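Side-chain contact in PCF11 protein (Saccharomyces cerevisiae, PDB 1SZ9), which takes part in mRNA 3'-end processing, its CTD-interacting domain recognising the carboxy-terminal domain of RNA polymerase II: residues A[70-75]-A[109-114]. Numbering follows the deposited sequence.
Sequences ICKNVG and FKLWLN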
loop_
_atom_site.group_PDB
_atom_site.type_symbol
_atom_site.label_atom_id
_atom_site.label_comp_id
_atom_site.label_asym_id
_atom_site.label_seq_id
_atom_site.Cartn_x
_atom_site.Cartn_y
_atom_site.Cartn_z
ATOM N N ILE A 70 4.863 -4.016 3.545
ATOM C CA ILE A 70 6.194 -3.485 3.306
ATOM C C ILE A 70 6.482 -2.256 4.183
ATOM O O ILE A 70 7.548 -2.148 4.799
ATOM C CB ILE A 70 6.368 -3.137 1.803
ATOM C CG1 ILE A 70 6.497 -4.442 0.997
ATOM C CG2 ILE A 70 7.572 -2.200 1.594
ATOM C CD1 ILE A 70 6.266 -4.256 -0.500
ATOM N N CYS A 71 5.533 -1.330 4.266
ATOM C CA CYS A 71 5.743 -0.148 5.089
ATOM C C CYS A 71 5.811 -0.435 6.588
ATOM O O CYS A 71 6.670 0.098 7.288
ATOM C CB CYS A 71 4.658 0.884 4.814
ATOM S SG CYS A 71 4.828 1.620 3.189
ATOM N N LYS A 72 4.901 -1.267 7.081
ATOM C CA LYS A 72 4.871 -1.612 8.501
ATOM C C LYS A 72 6.028 -2.499 8.980
ATOM O O LYS A 72 6.472 -2.380 10.116
ATOM C CB LYS A 72 3.567 -2.325 8.838
ATOM C CG LYS A 72 2.400 -1.389 9.091
ATOM C CD LYS A 72 1.148 -2.173 9.407
ATOM C CE LYS A 72 -0.022 -1.256 9.751
ATOM N NZ LYS A 72 -1.260 -2.069 9.857
ATOM N N ASN A 73 6.514 -3.385 8.120
ATOM C CA ASN A 73 7.568 -4.306 8.527
ATOM C C ASN A 73 8.970 -3.944 8.093
ATOM O O ASN A 73 9.935 -4.334 8.747
ATOM C CB ASN A 73 7.224 -5.719 8.057
ATOM C CG ASN A 73 5.897 -6.191 8.615
ATOM O OD1 ASN A 73 5.697 -6.188 9.828
ATOM N ND2 ASN A 73 4.981 -6.587 7.739
ATOM N N VAL A 74 9.083 -3.228 6.983
ATOM C CA VAL A 74 10.387 -2.812 6.502
ATOM C C VAL A 74 10.592 -1.364 6.932
ATOM O O VAL A 74 11.624 -1.027 7.508
ATOM C CB VAL A 74 10.504 -2.915 4.964
ATOM C CG1 VAL A 74 11.955 -2.650 4.528
ATOM C CG2 VAL A 74 10.074 -4.303 4.497
ATOM N N GLY A 75 9.592 -0.522 6.667
ATOM C CA GLY A 75 9.672 0.887 7.017
ATOM C C GLY A 75 10.393 1.666 5.936
ATOM O O GLY A 75 10.116 1.486 4.751
ATOM N N PHE A 109 -6.452 2.230 6.995
ATOM C CA PHE A 109 -6.084 3.627 7.252
ATOM C C PHE A 109 -5.987 3.892 8.768
ATOM O O PHE A 109 -5.067 4.565 9.238
ATOM C CB PHE A 109 -7.130 4.552 6.636
ATOM C CG PHE A 109 -7.044 5.971 7.116
ATOM C CD1 PHE A 109 -6.010 6.811 6.681
ATOM C CD2 PHE A 109 -7.955 6.450 8.048
ATOM C CE1 PHE A 109 -5.882 8.106 7.178
ATOM C CE2 PHE A 109 -7.834 7.755 8.556
ATOM C CZ PHE A 109 -6.794 8.578 8.121
ATOM N N LYS A 110 -6.953 3.375 9.526
ATOM C CA LYS A 110 -6.934 3.543 10.971
ATOM C C LYS A 110 -5.625 3.037 11.572
ATOM O O LYS A 110 -5.047 3.688 12.430
ATOM C CB LYS A 110 -8.090 2.788 11.631
ATOM C CG LYS A 110 -9.426 3.522 11.651
ATOM C CD LYS A 110 -10.396 2.705 12.492
ATOM C CE LYS A 110 -11.735 3.379 12.653
ATOM N NZ LYS A 110 -12.548 2.578 13.609
ATOM N N LEU A 111 -5.156 1.874 11.123
ATOM C CA LEU A 111 -3.908 1.343 11.670
ATOM C C LEU A 111 -2.698 2.153 11.210
ATOM O O LEU A 111 -1.661 2.118 11.869
ATOM C CB LEU A 111 -3.735 -0.135 11.301
ATOM C CG LEU A 111 -4.832 -1.062 11.823
ATOM C CD1 LEU A 111 -4.495 -2.495 11.436
ATOM C CD2 LEU A 111 -4.962 -0.942 13.346
ATOM N N TRP A 112 -2.813 2.890 10.099
ATOM C CA TRP A 112 -1.676 3.708 9.654
ATOM C C TRP A 112 -1.441 4.855 10.642
ATOM O O TRP A 112 -0.349 5.392 10.706
ATOM C CB TRP A 112 -1.885 4.324 8.257
ATOM C CG TRP A 112 -1.856 3.359 7.089
ATOM C CD1 TRP A 112 -1.332 2.097 7.071
ATOM C CD2 TRP A 112 -2.341 3.611 5.767
ATOM N NE1 TRP A 112 -1.460 1.545 5.806
ATOM C CE2 TRP A 112 -2.078 2.456 4.991
ATOM C CE3 TRP A 112 -2.978 4.704 5.161
ATOM C CZ2 TRP A 112 -2.430 2.363 3.631
ATOM C CZ3 TRP A 112 -3.326 4.613 3.808
ATOM C CH2 TRP A 112 -3.050 3.448 3.063
ATOM N N LEU A 113 -2.471 5.234 11.394
ATOM C CA LEU A 113 -2.366 6.321 12.386
ATOM C C LEU A 113 -1.564 5.892 13.622
ATOM O O LEU A 113 -1.018 6.720 14.329
ATOM C CB LEU A 113 -3.768 6.782 12.813
ATOM C CG LEU A 113 -4.452 7.973 12.123
ATOM C CD1 LEU A 113 -3.775 8.359 10.823
ATOM C CD2 LEU A 113 -5.912 7.634 11.922
ATOM N N ASN A 114 -1.495 4.596 13.877
ATOM C CA ASN A 114 -0.740 4.071 15.010
ATOM C C ASN A 114 -0.222 2.673 14.637
ATOM O O ASN A 114 -0.616 1.665 15.231
ATOM C CB ASN A 114 -1.627 4.018 16.266
ATOM C CG ASN A 114 -0.863 3.533 17.503
ATOM O OD1 ASN A 114 0.313 3.861 17.678
ATOM N ND2 ASN A 114 -1.534 2.755 18.365
#
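Lys72 reaches from near the C-terminal end of helix 57-73 to Leu111 and Trp112 near the end of helix 99-112, two helices of the all-helical, armadillo-like CTD-interacting domain. The contact illustrates how one long side chain can bridge two neighbouring helices; the nearest CA atoms, those of Lys72 and Trp112, are 8.5 Å apart. The chain leaves CB with CG anti to the carbonyl carbon (chi1 -83°) and is extended from there on, which carries CG and CD across the gap and leaves CE and NZ to make the contact. CE sits 4.5 Å from Trp112 CD1, at the edge of the indole and near its plane. Lys72 CE also lies 4.2 Å from Leu111 CB, the two side chains crossing at about a right angle. At the tip, NZ has a weak, long ion pair with Asp68 OD2, one helical turn earlier on its own helix. The other oxygen of that carboxylate, OD1, accepts a hydrogen bond from Trp112 NE1, tying the indole to helix 57-73, while Phe123 meets the ring edge-to-face. Against Leu111 the ammonium makes van der Waals contact alone, with Lys72 NZ 3.5 Å from Leu111 CB and 3.6 Å from Leu111 CD1.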